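Local coordinates for protein transcriptional regulator, AraC family (Pseudomonas putida, PDB 3GRA) that probably acts as a DNA-binding transcription factor, this chain being its DJ-1/PfpI-like domain without the DNA-binding part, at residues L85-D91 with W112-A117; L72-C78 with M102-L107; D26-A31 with V184-L188; A147-L151 with G163-L167; T42-G48 with V60-L64. All coordinates share one frame; numbering follows the deposited sequence.

Contact 1 (L85-D91 with W112-A117); sequences LKYPELD and WFLGRA. With MG (magnesium ion), chain E.
R116 reaches K86, Y87 and D91 with one guanidinium group, putting all three of its nitrogens to work. The two terminal nitrogens meet the same carbonyl oxygen end-on, R116 NH1 to K86 O at 2.7 Å, with that oxygen lying in the guanidinium plane; NH2 adds a weak bond to Y87 O. R116 NE makes a salt bridge to D91 OD1 at 2.8 Å, arriving on the syn side of a carboxylate turned 74° from the guanidinium plane. The bend at chi3 (64°) in the otherwise extended arginine chain turns the edge of the group toward the loop carbonyls. D91 OD2 binds a magnesium ion at 2.1 Å, and five waters complete its shell; one of them donates to P88 O. With each oxygen tied to a cation, the carboxylate is probably kept from turning. A leucine in place of R116 would probably strip K86 O of both donors and leave D91 OD1 without its charged mate. Farther out, L85 CB lies over the six-membered ring of W112 in a CH-pi contact, and L90 CD1 packs 3.6 Å from F113 CD1. Y87 OH is fixed by E14 N, while F113 rests on strand 74-78 and W112 on helix 132-138.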
# COMPACT_ATOMS: atom_id res chain seq x y z
N LEU A 85 18.29 -7.94 -3.06
CA LEU A 85 18.24 -8.89 -4.16
C LEU A 85 18.85 -10.23 -3.75
O LEU A 85 19.91 -10.62 -4.24
CB LEU A 85 18.99 -8.32 -5.36
CG LEU A 85 18.55 -6.92 -5.80
CD1 LEU A 85 19.44 -6.43 -6.94
CD2 LEU A 85 17.09 -6.95 -6.24
N LYS A 86 18.16 -10.93 -2.86
CA LYS A 86 18.64 -12.23 -2.39
C LYS A 86 17.53 -13.25 -2.52
O LYS A 86 17.06 -13.51 -3.63
CB LYS A 86 19.03 -12.11 -0.92
CG LYS A 86 17.86 -11.50 -0.17
CD LYS A 86 18.15 -11.40 1.38
CE LYS A 86 17.15 -10.54 2.30
NZ LYS A 86 17.20 -10.29 3.76
N TYR A 87 17.12 -13.85 -1.40
CA TYR A 87 16.05 -14.83 -1.41
C TYR A 87 16.30 -15.91 -2.46
O TYR A 87 15.43 -16.18 -3.30
CB TYR A 87 14.72 -14.12 -1.71
CG TYR A 87 14.46 -12.93 -0.81
CD1 TYR A 87 14.26 -13.09 0.56
CD2 TYR A 87 14.38 -11.64 -1.34
CE1 TYR A 87 13.98 -11.99 1.38
CE2 TYR A 87 14.11 -10.55 -0.54
CZ TYR A 87 13.91 -10.73 0.82
OH TYR A 87 13.62 -9.64 1.63
N PRO A 88 17.48 -16.56 -2.41
CA PRO A 88 17.83 -17.62 -3.36
C PRO A 88 16.79 -18.72 -3.50
O PRO A 88 16.70 -19.36 -4.54
CB PRO A 88 19.16 -18.15 -2.81
CG PRO A 88 19.06 -17.84 -1.35
CD PRO A 88 18.50 -16.45 -1.35
N GLU A 89 16.01 -18.94 -2.45
CA GLU A 89 14.99 -19.97 -2.47
C GLU A 89 13.95 -19.74 -3.55
O GLU A 89 13.33 -20.69 -4.07
CB GLU A 89 14.28 -20.03 -1.12
CG GLU A 89 13.67 -18.69 -0.74
CD GLU A 89 13.18 -18.64 0.68
OE1 GLU A 89 12.35 -19.50 1.05
OE2 GLU A 89 13.62 -17.75 1.42
N LEU A 90 13.74 -18.48 -3.90
CA LEU A 90 12.72 -18.12 -4.90
C LEU A 90 12.97 -18.76 -6.25
O LEU A 90 12.05 -18.98 -7.01
CB LEU A 90 12.64 -16.61 -5.06
CG LEU A 90 12.17 -15.84 -3.84
CD1 LEU A 90 12.21 -14.34 -4.12
CD2 LEU A 90 10.75 -16.28 -3.48
N ASP A 91 14.22 -19.10 -6.54
CA ASP A 91 14.55 -19.71 -7.83
C ASP A 91 13.84 -21.03 -8.13
O ASP A 91 13.18 -21.11 -9.16
CB ASP A 91 16.04 -19.87 -8.01
CG ASP A 91 16.73 -18.53 -8.21
OD1 ASP A 91 16.02 -17.53 -8.31
OD2 ASP A 91 17.98 -18.49 -8.27
N TRP A 112 12.85 -9.03 -11.53
CA TRP A 112 14.27 -9.41 -11.42
C TRP A 112 14.34 -10.87 -10.91
O TRP A 112 15.10 -11.68 -11.43
CB TRP A 112 15.01 -8.49 -10.44
CG TRP A 112 16.49 -8.76 -10.38
CD1 TRP A 112 17.44 -8.32 -11.25
CD2 TRP A 112 17.17 -9.56 -9.41
NE1 TRP A 112 18.68 -8.79 -10.88
CE2 TRP A 112 18.54 -9.56 -9.75
CE3 TRP A 112 16.76 -10.29 -8.28
CZ2 TRP A 112 19.51 -10.24 -9.00
CZ3 TRP A 112 17.72 -10.97 -7.54
CH2 TRP A 112 19.08 -10.94 -7.90
N PHE A 113 13.50 -11.19 -9.92
CA PHE A 113 13.46 -12.52 -9.31
C PHE A 113 12.93 -13.57 -10.26
O PHE A 113 13.42 -14.69 -10.30
CB PHE A 113 12.61 -12.45 -8.04
CG PHE A 113 13.23 -11.61 -6.95
CD1 PHE A 113 14.25 -12.12 -6.15
CD2 PHE A 113 12.80 -10.30 -6.73
CE1 PHE A 113 14.82 -11.34 -5.14
CE2 PHE A 113 13.37 -9.53 -5.72
CZ PHE A 113 14.38 -10.05 -4.93
N LEU A 114 11.90 -13.22 -11.02
CA LEU A 114 11.36 -14.15 -12.01
C LEU A 114 12.44 -14.36 -13.06
O LEU A 114 12.57 -15.43 -13.64
CB LEU A 114 10.11 -13.55 -12.66
CG LEU A 114 8.79 -13.62 -11.89
CD1 LEU A 114 9.00 -13.28 -10.42
CD2 LEU A 114 7.78 -12.68 -12.55
N GLY A 115 13.24 -13.32 -13.29
CA GLY A 115 14.31 -13.41 -14.26
C GLY A 115 15.39 -14.40 -13.84
O GLY A 115 15.76 -15.29 -14.60
N ARG A 116 15.88 -14.24 -12.61
CA ARG A 116 16.91 -15.11 -12.07
C ARG A 116 16.43 -16.55 -11.99
O ARG A 116 17.22 -17.49 -12.15
CB ARG A 116 17.32 -14.63 -10.67
CG ARG A 116 18.51 -15.38 -10.07
CD ARG A 116 18.75 -14.91 -8.65
NE ARG A 116 17.62 -15.25 -7.79
CZ ARG A 116 17.43 -14.80 -6.56
NH1 ARG A 116 18.31 -13.98 -6.00
NH2 ARG A 116 16.36 -15.18 -5.88
N ALA A 117 15.14 -16.73 -11.73
CA ALA A 117 14.56 -18.06 -11.63
C ALA A 117 14.49 -18.76 -13.00
O ALA A 117 14.31 -19.97 -13.07
CB ALA A 117 13.16 -17.97 -11.02
MG MG E . 19.95 -18.99 -7.87
O HOH W 1 19.63 -19.49 -5.89
O HOH W 2 21.71 -20.47 -7.19
O HOH W 3 20.66 -17.34 -6.96
O HOH W 4 20.94 -18.37 -9.55
O HOH W 5 19.35 -20.96 -8.60

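Contact 2 (L72-C78 with M102-L107); sequences LDLLVVC and MALGGL
L75 and V77 pair their backbones with A103, G105 and L107, joining the two strands of a beta-alpha-beta unit in which helix 90-100 makes the crossover. The strands lie side by side in the central parallel part of the sheet in this DJ-1/PfpI domain, and their short axes differ in direction by only 21°. The ladder is tightest in its middle, at the two glycines, and opens again toward C78 and L107. Near its start, where D73 and A103 keep some access to solvent, A103 N reaches D73 O at 3.1 Å and the bond from L75 N to A103 O is weak. Farther in, the glycines bring the chains together: the CA atoms of V76 and G105 are 4.2 Å apart, and a CB on G105 would press against V76 CG1. That methyl group instead lies against the bare glycine backbone, next to G106 N.

On one side of the sheet L75, V77 and L104 face helix 90-100, whose C97 and L94 pack against them; on the other L74, V76, C78 and L107 look toward helix 161-176. C78 SG touches L107 CD1 on that second face. Selenomethionine M102 packs at the looser end, where the bend of its chain at chi3 (57°) lays the terminal methyl CE against L75 CB and L72 CB, although the exact closeness is doubtful. The straightest of the five ladder bonds runs from V77 N to G105 O, 2.7 Å long and 176° at the hydrogen, with the donor standing above the carbonyl plane.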
# COMPACT_ATOMS: atom_id res chain seq x y z
N LEU A 72 -3.05 -22.14 -6.33
CA LEU A 72 -2.89 -20.81 -6.91
C LEU A 72 -2.96 -20.70 -8.43
O LEU A 72 -2.49 -21.57 -9.15
CB LEU A 72 -1.56 -20.21 -6.45
CG LEU A 72 -1.56 -19.19 -5.31
CD1 LEU A 72 -2.35 -19.73 -4.13
CD2 LEU A 72 -0.12 -18.89 -4.90
N ASP A 73 -3.53 -19.60 -8.89
CA ASP A 73 -3.59 -19.30 -10.32
C ASP A 73 -2.46 -18.33 -10.61
O ASP A 73 -1.92 -18.31 -11.72
CB ASP A 73 -4.92 -18.65 -10.69
CG ASP A 73 -6.07 -19.64 -10.67
OD1 ASP A 73 -5.98 -20.67 -11.39
OD2 ASP A 73 -7.05 -19.39 -9.96
N LEU A 74 -2.08 -17.53 -9.62
CA LEU A 74 -1.03 -16.53 -9.81
C LEU A 74 -0.27 -16.16 -8.54
O LEU A 74 -0.85 -15.75 -7.54
CB LEU A 74 -1.62 -15.27 -10.44
CG LEU A 74 -0.75 -14.01 -10.56
CD1 LEU A 74 0.35 -14.21 -11.60
CD2 LEU A 74 -1.64 -12.83 -10.92
N LEU A 75 1.05 -16.28 -8.61
CA LEU A 75 1.93 -15.95 -7.51
C LEU A 75 2.72 -14.73 -7.97
O LEU A 75 3.43 -14.79 -8.96
CB LEU A 75 2.90 -17.11 -7.23
CG LEU A 75 3.83 -17.01 -6.02
CD1 LEU A 75 3.00 -16.79 -4.75
CD2 LEU A 75 4.63 -18.30 -5.89
N VAL A 76 2.57 -13.63 -7.23
CA VAL A 76 3.24 -12.38 -7.54
C VAL A 76 4.35 -12.02 -6.54
O VAL A 76 4.13 -12.02 -5.32
CB VAL A 76 2.22 -11.23 -7.57
CG1 VAL A 76 2.86 -9.98 -8.16
CG2 VAL A 76 0.99 -11.64 -8.37
N VAL A 77 5.53 -11.69 -7.06
CA VAL A 77 6.64 -11.30 -6.21
C VAL A 77 6.64 -9.78 -6.12
O VAL A 77 6.79 -9.07 -7.14
CB VAL A 77 8.01 -11.78 -6.76
CG1 VAL A 77 9.12 -11.36 -5.78
CG2 VAL A 77 8.01 -13.29 -6.95
N CYS A 78 6.46 -9.29 -4.90
CA CYS A 78 6.43 -7.86 -4.67
C CYS A 78 7.74 -7.37 -4.06
O CYS A 78 8.14 -7.77 -2.96
CB CYS A 78 5.26 -7.49 -3.76
SG CYS A 78 3.67 -8.09 -4.37
N MSE A 102 1.29 -22.53 -13.17
CA MSE A 102 0.91 -21.23 -12.61
C MSE A 102 1.36 -20.03 -13.43
O MSE A 102 2.37 -20.08 -14.13
CB MSE A 102 1.50 -21.05 -11.22
CG MSE A 102 0.88 -21.87 -10.11
SE MSE A 102 1.61 -21.40 -8.51
CE MSE A 102 1.28 -19.79 -8.50
N ALA A 103 0.61 -18.94 -13.33
CA ALA A 103 1.00 -17.70 -13.98
C ALA A 103 1.88 -17.11 -12.88
O ALA A 103 1.68 -17.41 -11.70
CB ALA A 103 -0.22 -16.82 -14.24
N LEU A 104 2.86 -16.29 -13.26
CA LEU A 104 3.75 -15.67 -12.27
C LEU A 104 3.88 -14.18 -12.50
O LEU A 104 3.76 -13.71 -13.64
CB LEU A 104 5.13 -16.33 -12.32
CG LEU A 104 5.16 -17.81 -11.97
CD1 LEU A 104 6.59 -18.34 -12.13
CD2 LEU A 104 4.65 -18.01 -10.54
N GLY A 105 4.13 -13.43 -11.43
CA GLY A 105 4.23 -11.98 -11.56
C GLY A 105 5.23 -11.26 -10.66
O GLY A 105 5.84 -11.87 -9.78
N GLY A 106 5.37 -9.96 -10.91
CA GLY A 106 6.29 -9.13 -10.14
C GLY A 106 5.98 -7.65 -10.19
O GLY A 106 5.70 -7.11 -11.27
N LEU A 107 6.04 -6.98 -9.04
CA LEU A 107 5.77 -5.54 -8.94
C LEU A 107 7.05 -4.82 -8.56
O LEU A 107 7.85 -5.35 -7.77
CB LEU A 107 4.67 -5.26 -7.90
CG LEU A 107 3.35 -6.06 -8.04
CD1 LEU A 107 2.41 -5.67 -6.90
CD2 LEU A 107 2.68 -5.80 -9.41

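Contact 3 (D26-A31 with V184-L188); sequences DVLVTA and VEEIL
V184 and L188, one turn apart on helix 178-188, the last of this chain, push two bumps into the surface that V27, T30 and A31 present on helix 18-34. The branches of V184 divide over a shallow hollow: CG1 leans toward V27 O and approaches T30 CG2 at 3.8 Å, while CG2 settles beside the backbone of A31, 3.8 Å from A31 CA. L188 fills the next dip. Its methyl CD2 touches V27 CG2 at 3.7 Å, and L188 CD1 lies against T30, modelled so close to T30 OG1 (3.0 Å) that the exact spacing is doubtful.

T30 is itself the bump that answers from the other helix, its methyl CG2 entering between I187 CD1 and L188 CD1. T30 and I187 run past one another head to tail, with T30 CG2 and I187 CD1 3.6 Å apart. This is helix-on-helix packing outside the central sheet of the DJ-1/PfpI domain: the two short axes pass 9.7 Å apart and cross at 115°, which keeps the touching patch small; it is largely apolar, with no hydrogen bond between the helices. The threonine hydroxyl turns back to its own helix instead. With OG1 anti to the carbonyl carbon (chi1 -59°), it donates to D26 O at 2.8 Å, joining T30 N on that oxygen and presenting the methyl to the neighbour. Behind V27 lie M165, M168 and V172 of helix 161-176, and D26 also packs against L55 of the second subunit.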
# COMPACT_ATOMS: atom_id res chain seq x y z
N ASP A 26 -6.34 -3.14 -4.35
CA ASP A 26 -7.54 -2.33 -4.48
C ASP A 26 -8.32 -2.85 -5.69
O ASP A 26 -9.52 -3.15 -5.60
CB ASP A 26 -7.15 -0.87 -4.67
CG ASP A 26 -8.06 0.08 -3.91
OD1 ASP A 26 -9.06 -0.40 -3.33
OD2 ASP A 26 -7.77 1.29 -3.90
N VAL A 27 -7.63 -2.98 -6.83
CA VAL A 27 -8.24 -3.46 -8.05
C VAL A 27 -8.96 -4.80 -7.86
O VAL A 27 -10.09 -4.97 -8.31
CB VAL A 27 -7.19 -3.64 -9.17
CG1 VAL A 27 -7.84 -4.23 -10.41
CG2 VAL A 27 -6.52 -2.31 -9.49
N LEU A 28 -8.29 -5.75 -7.20
CA LEU A 28 -8.88 -7.06 -6.98
C LEU A 28 -10.02 -7.04 -5.96
O LEU A 28 -10.97 -7.81 -6.06
CB LEU A 28 -7.79 -8.05 -6.54
CG LEU A 28 -6.57 -8.14 -7.47
CD1 LEU A 28 -5.58 -9.13 -6.88
CD2 LEU A 28 -6.98 -8.56 -8.87
N VAL A 29 -9.94 -6.16 -4.97
CA VAL A 29 -11.01 -6.07 -3.99
C VAL A 29 -12.21 -5.36 -4.64
O VAL A 29 -13.33 -5.86 -4.60
CB VAL A 29 -10.56 -5.31 -2.72
CG1 VAL A 29 -11.74 -5.10 -1.78
CG2 VAL A 29 -9.47 -6.09 -2.00
N THR A 30 -11.94 -4.22 -5.26
CA THR A 30 -12.99 -3.45 -5.93
C THR A 30 -13.70 -4.32 -6.96
O THR A 30 -14.91 -4.21 -7.15
CB THR A 30 -12.40 -2.21 -6.62
OG1 THR A 30 -11.74 -1.40 -5.65
CG2 THR A 30 -13.49 -1.39 -7.30
N ALA A 31 -12.95 -5.20 -7.61
CA ALA A 31 -13.54 -6.09 -8.60
C ALA A 31 -14.60 -6.92 -7.91
O ALA A 31 -15.70 -7.10 -8.43
CB ALA A 31 -12.48 -7.00 -9.21
N VAL A 184 -14.45 -1.02 -12.46
CA VAL A 184 -13.50 -0.97 -11.36
C VAL A 184 -12.75 0.35 -11.41
O VAL A 184 -12.58 1.04 -10.40
CB VAL A 184 -12.46 -2.11 -11.47
CG1 VAL A 184 -11.38 -1.93 -10.43
CG2 VAL A 184 -13.15 -3.46 -11.31
N GLU A 185 -12.30 0.70 -12.62
CA GLU A 185 -11.56 1.93 -12.86
C GLU A 185 -12.34 3.18 -12.46
O GLU A 185 -11.77 4.12 -11.91
CB GLU A 185 -11.16 1.99 -14.33
CG GLU A 185 -10.42 3.25 -14.75
CD GLU A 185 -9.88 3.16 -16.17
OE1 GLU A 185 -9.37 4.17 -16.69
OE2 GLU A 185 -9.96 2.06 -16.76
N GLU A 186 -13.64 3.18 -12.73
CA GLU A 186 -14.49 4.33 -12.39
C GLU A 186 -14.44 4.63 -10.90
O GLU A 186 -14.33 5.79 -10.48
CB GLU A 186 -15.94 4.06 -12.81
CG GLU A 186 -16.13 3.86 -14.31
CD GLU A 186 -15.59 5.02 -15.13
OE1 GLU A 186 -16.07 6.16 -14.94
OE2 GLU A 186 -14.69 4.79 -15.97
N ILE A 187 -14.52 3.58 -10.09
CA ILE A 187 -14.48 3.72 -8.64
C ILE A 187 -13.12 4.24 -8.18
O ILE A 187 -13.01 5.33 -7.61
CB ILE A 187 -14.78 2.37 -7.96
CG1 ILE A 187 -16.10 1.81 -8.50
CG2 ILE A 187 -14.82 2.55 -6.46
CD1 ILE A 187 -16.47 0.44 -7.95
N LEU A 188 -12.07 3.46 -8.43
CA LEU A 188 -10.72 3.83 -8.04
C LEU A 188 -10.35 5.21 -8.57
O LEU A 188 -10.06 6.13 -7.79
CB LEU A 188 -9.71 2.80 -8.57
CG LEU A 188 -9.48 1.52 -7.76
CD1 LEU A 188 -10.79 0.95 -7.25
CD2 LEU A 188 -8.76 0.52 -8.63

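Contact 4 (A147-L151 with G163-L167); sequences ASFTL and GAMEL
S148 and G163 bring the two backbones to 4.6 Å between CA atoms, where strand 149-151 and helix 163-167 run in nearly the same direction, 21° apart, with their axes 7.7 Å from each other. Any CB on G163 would collide with S148 O, which explains why the helix can come so near. F149 carries the contact. Its CG occupies the crowded position between backbone N and carbonyl carbon (chi1 62°), and this lays the ring flat against the helix: E166 CB sits over the middle of one face in a CH-pi contact, 3.5 Å from the ring centroid. F149 CB meanwhile comes to 3.2 Å from G163 O, an oxygen already used by L167 N within the helix. A serine at F149 would probably leave E166 CB without the ring that it packs on and open a gap between strand and helix. Farther along the strand, L167 CD1 rests against both T150 O and L151 CD2; the two methyl carbons, L167 CD1 and L151 CD2, are 3.3 Å apart, tighter than usual. T150 points the other way and is hydrogen-bonded to S126. Strand 149-152 lies at the edge of the chain's main sheet, and L167 packs inward on L156 and A158 of its antiparallel neighbour, strand 155-158, and on L107 of strand 103-107.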
# COMPACT_ATOMS: atom_id res chain seq x y z
N ALA A 147 7.74 0.07 -21.13
CA ALA A 147 6.47 0.56 -20.55
C ALA A 147 6.34 0.08 -19.10
O ALA A 147 6.93 -0.92 -18.70
CB ALA A 147 5.28 0.05 -21.39
N SER A 148 5.51 0.77 -18.32
CA SER A 148 5.37 0.46 -16.89
C SER A 148 4.75 -0.89 -16.48
O SER A 148 4.91 -1.32 -15.34
CB SER A 148 4.63 1.61 -16.20
OG SER A 148 3.26 1.63 -16.57
N PHE A 149 4.01 -1.55 -17.38
CA PHE A 149 3.43 -2.86 -17.06
C PHE A 149 3.52 -3.76 -18.29
O PHE A 149 3.75 -3.28 -19.38
CB PHE A 149 1.97 -2.78 -16.58
CG PHE A 149 1.02 -2.22 -17.60
CD1 PHE A 149 0.00 -3.01 -18.14
CD2 PHE A 149 1.11 -0.89 -17.98
CE1 PHE A 149 -0.92 -2.48 -19.04
CE2 PHE A 149 0.19 -0.34 -18.88
CZ PHE A 149 -0.83 -1.13 -19.41
N THR A 150 3.36 -5.06 -18.08
CA THR A 150 3.47 -6.04 -19.15
C THR A 150 2.56 -7.24 -18.90
O THR A 150 2.62 -7.87 -17.84
CB THR A 150 4.94 -6.56 -19.27
OG1 THR A 150 5.80 -5.49 -19.66
CG2 THR A 150 5.02 -7.72 -20.31
N LEU A 151 1.74 -7.55 -19.89
CA LEU A 151 0.80 -8.66 -19.82
C LEU A 151 1.16 -9.59 -20.96
O LEU A 151 0.63 -9.48 -22.06
CB LEU A 151 -0.62 -8.16 -20.00
CG LEU A 151 -1.04 -7.02 -19.06
CD1 LEU A 151 -2.15 -6.22 -19.70
CD2 LEU A 151 -1.45 -7.59 -17.69
N GLY A 163 1.83 1.25 -12.93
CA GLY A 163 1.96 0.08 -13.77
C GLY A 163 1.26 -1.11 -13.13
O GLY A 163 0.66 -1.95 -13.82
N ALA A 164 1.33 -1.17 -11.80
CA ALA A 164 0.70 -2.24 -11.04
C ALA A 164 -0.83 -2.12 -11.10
O ALA A 164 -1.53 -3.13 -11.15
CB ALA A 164 1.17 -2.22 -9.59
N MSE A 165 -1.34 -0.89 -11.08
CA MSE A 165 -2.79 -0.70 -11.16
C MSE A 165 -3.25 -1.17 -12.55
O MSE A 165 -4.23 -1.89 -12.66
CB MSE A 165 -3.19 0.77 -10.94
CG MSE A 165 -4.72 1.04 -11.01
SE MSE A 165 -5.16 2.82 -10.90
CE MSE A 165 -4.87 3.31 -12.59
N GLU A 166 -2.53 -0.77 -13.59
CA GLU A 166 -2.89 -1.17 -14.95
C GLU A 166 -2.74 -2.69 -15.11
O GLU A 166 -3.54 -3.33 -15.78
CB GLU A 166 -2.00 -0.48 -15.99
CG GLU A 166 -2.20 1.03 -16.15
CD GLU A 166 -3.60 1.41 -16.61
OE1 GLU A 166 -4.26 0.60 -17.31
OE2 GLU A 166 -4.04 2.54 -16.30
N LEU A 167 -1.71 -3.25 -14.48
CA LEU A 167 -1.46 -4.68 -14.58
C LEU A 167 -2.65 -5.49 -14.07
O LEU A 167 -3.10 -6.42 -14.74
CB LEU A 167 -0.19 -5.06 -13.81
CG LEU A 167 0.28 -6.52 -13.95
CD1 LEU A 167 0.79 -6.77 -15.36
CD2 LEU A 167 1.39 -6.78 -12.93

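Contact 5 (T42-G48 with V60-L64); sequences TPLSLDG and VATEL. With EDO (1,2-ethanediol), chain C.
L44 and T62 lie side by side and point the same way, L44 CD2 reaching T62 CB at 3.9 Å, as expected for directly paired residues on one face of a parallel ladder. L64 crosses L44 at a slant from the end of the second strand, its CD1 3.8 Å from L44 CD1, and the same methyl also meets L46 CD2, whose side chain runs alongside in the same direction. The three leucines form an apolar patch that continues onto I11 of strand 6-12 and onto L69.

The other face holds smaller and polar groups. A61 CB packs over the carbonyl P43 O and against P43 CB. S45 sends OG out anti to its backbone nitrogen (chi1 163°), where it shares a hydrogen bond with O2 of a 1,2-ethanediol, probably from the crystallisation liquor; the other end of that molecule, O1, takes the L46 N proton almost straight on. E63 is extended at chi1 and bent at chi2, so that its OE2 comes up to the turn and accepts a weak bond from G48 N at 3.3 Å.

Between the faces run three backbone bonds: T62 N to P43 O at 3.0 Å, S45 N to T62 O at 2.8 Å, and L64 N to S45 O, also 2.8 Å. They attach strand 62-63 as the outermost strand of the chain's main sheet, while P43 packs on L57 of the second subunit. The chemistry is thus split: regular backbone pairing and leucine packing hold the strands together, whereas the carboxylate of E63 adds just a weak tether to the turn after strand 39-45.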
# COMPACT_ATOMS: atom_id res chain seq x y z
N THR A 42 -3.99 -13.54 -0.82
CA THR A 42 -3.35 -13.61 0.49
C THR A 42 -1.92 -13.05 0.51
O THR A 42 -1.11 -13.37 -0.36
CB THR A 42 -3.23 -15.07 0.98
OG1 THR A 42 -4.46 -15.76 0.73
CG2 THR A 42 -2.95 -15.10 2.47
N PRO A 43 -1.62 -12.19 1.48
CA PRO A 43 -0.26 -11.66 1.54
C PRO A 43 0.60 -12.78 2.13
O PRO A 43 0.19 -13.44 3.10
CB PRO A 43 -0.40 -10.45 2.47
CG PRO A 43 -1.53 -10.86 3.39
CD PRO A 43 -2.50 -11.57 2.49
N LEU A 44 1.75 -13.03 1.52
CA LEU A 44 2.64 -14.09 1.96
C LEU A 44 4.06 -13.60 2.31
O LEU A 44 4.57 -12.65 1.72
CB LEU A 44 2.76 -15.18 0.88
CG LEU A 44 1.53 -15.97 0.39
CD1 LEU A 44 2.02 -16.96 -0.68
CD2 LEU A 44 0.86 -16.73 1.52
N SER A 45 4.67 -14.26 3.29
CA SER A 45 6.03 -13.93 3.73
C SER A 45 6.89 -15.17 3.67
O SER A 45 6.44 -16.26 4.04
CB SER A 45 6.02 -13.42 5.17
OG SER A 45 7.34 -13.47 5.72
N LEU A 46 8.12 -15.01 3.21
CA LEU A 46 9.04 -16.13 3.12
C LEU A 46 9.47 -16.56 4.51
O LEU A 46 9.58 -17.75 4.79
CB LEU A 46 10.26 -15.73 2.27
CG LEU A 46 9.89 -15.42 0.82
CD1 LEU A 46 11.12 -15.13 0.01
CD2 LEU A 46 9.13 -16.61 0.22
N ASP A 47 9.72 -15.60 5.40
CA ASP A 47 10.08 -15.95 6.77
C ASP A 47 9.41 -15.00 7.76
O ASP A 47 9.82 -13.85 7.91
CB ASP A 47 11.61 -15.95 6.97
CG ASP A 47 12.21 -14.56 6.93
OD1 ASP A 47 12.60 -14.10 5.83
OD2 ASP A 47 12.30 -13.92 8.01
N GLY A 48 8.38 -15.50 8.43
CA GLY A 48 7.67 -14.69 9.40
C GLY A 48 6.20 -14.44 9.09
O GLY A 48 5.68 -14.86 8.04
N VAL A 60 0.63 -7.82 8.28
CA VAL A 60 0.55 -9.19 8.73
C VAL A 60 0.42 -10.04 7.46
O VAL A 60 -0.30 -9.67 6.52
CB VAL A 60 -0.66 -9.43 9.66
CG1 VAL A 60 -0.71 -10.91 10.08
CG2 VAL A 60 -0.56 -8.52 10.90
N ALA A 61 1.13 -11.16 7.42
CA ALA A 61 1.10 -12.04 6.27
C ALA A 61 1.21 -13.48 6.71
O ALA A 61 1.67 -13.78 7.80
CB ALA A 61 2.24 -11.69 5.32
N THR A 62 0.76 -14.39 5.84
CA THR A 62 0.85 -15.81 6.13
C THR A 62 2.24 -16.28 5.73
O THR A 62 2.79 -15.82 4.72
CB THR A 62 -0.18 -16.61 5.31
OG1 THR A 62 -1.51 -16.20 5.64
CG2 THR A 62 -0.03 -18.11 5.59
N GLU A 63 2.82 -17.17 6.52
CA GLU A 63 4.13 -17.69 6.19
C GLU A 63 3.90 -18.62 5.01
O GLU A 63 3.05 -19.51 5.05
CB GLU A 63 4.72 -18.46 7.38
CG GLU A 63 6.06 -19.12 7.08
CD GLU A 63 7.05 -19.00 8.23
OE1 GLU A 63 6.63 -19.11 9.40
OE2 GLU A 63 8.26 -18.81 7.97
N LEU A 64 4.65 -18.40 3.94
CA LEU A 64 4.50 -19.20 2.74
C LEU A 64 4.72 -20.68 2.99
O LEU A 64 5.64 -21.09 3.70
CB LEU A 64 5.46 -18.69 1.66
CG LEU A 64 5.21 -19.18 0.23
CD1 LEU A 64 5.65 -18.11 -0.76
CD2 LEU A 64 5.96 -20.49 -0.01
C1 EDO C . 10.44 -11.82 2.65
O1 EDO C . 9.12 -12.29 2.42
C2 EDO C . 10.57 -11.23 4.08
O2 EDO C . 9.32 -11.33 4.79

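How the contacts relate
Contact 3 opens first, in helix 18-34, and closes last, at helix 178-188, so the other four nest within its long loop. Contact 5 follows, closing a short loop that adds strand 62-63 to the edge of the main sheet. Contacts 2 and 1 then interlock: their segments alternate along the chain, and L114 packs on V77 and G105, tying helix 110-117 to the sheet centre. Contact 4 closes a last short loop, between a strand at the far edge and helix 161-176. L107 joins contact 2 to contact 4, L46 joins contact 5 to contact 1, and V27 meets M165 between contacts 3 and 4, while contacts 3 and 5 both reach the second subunit.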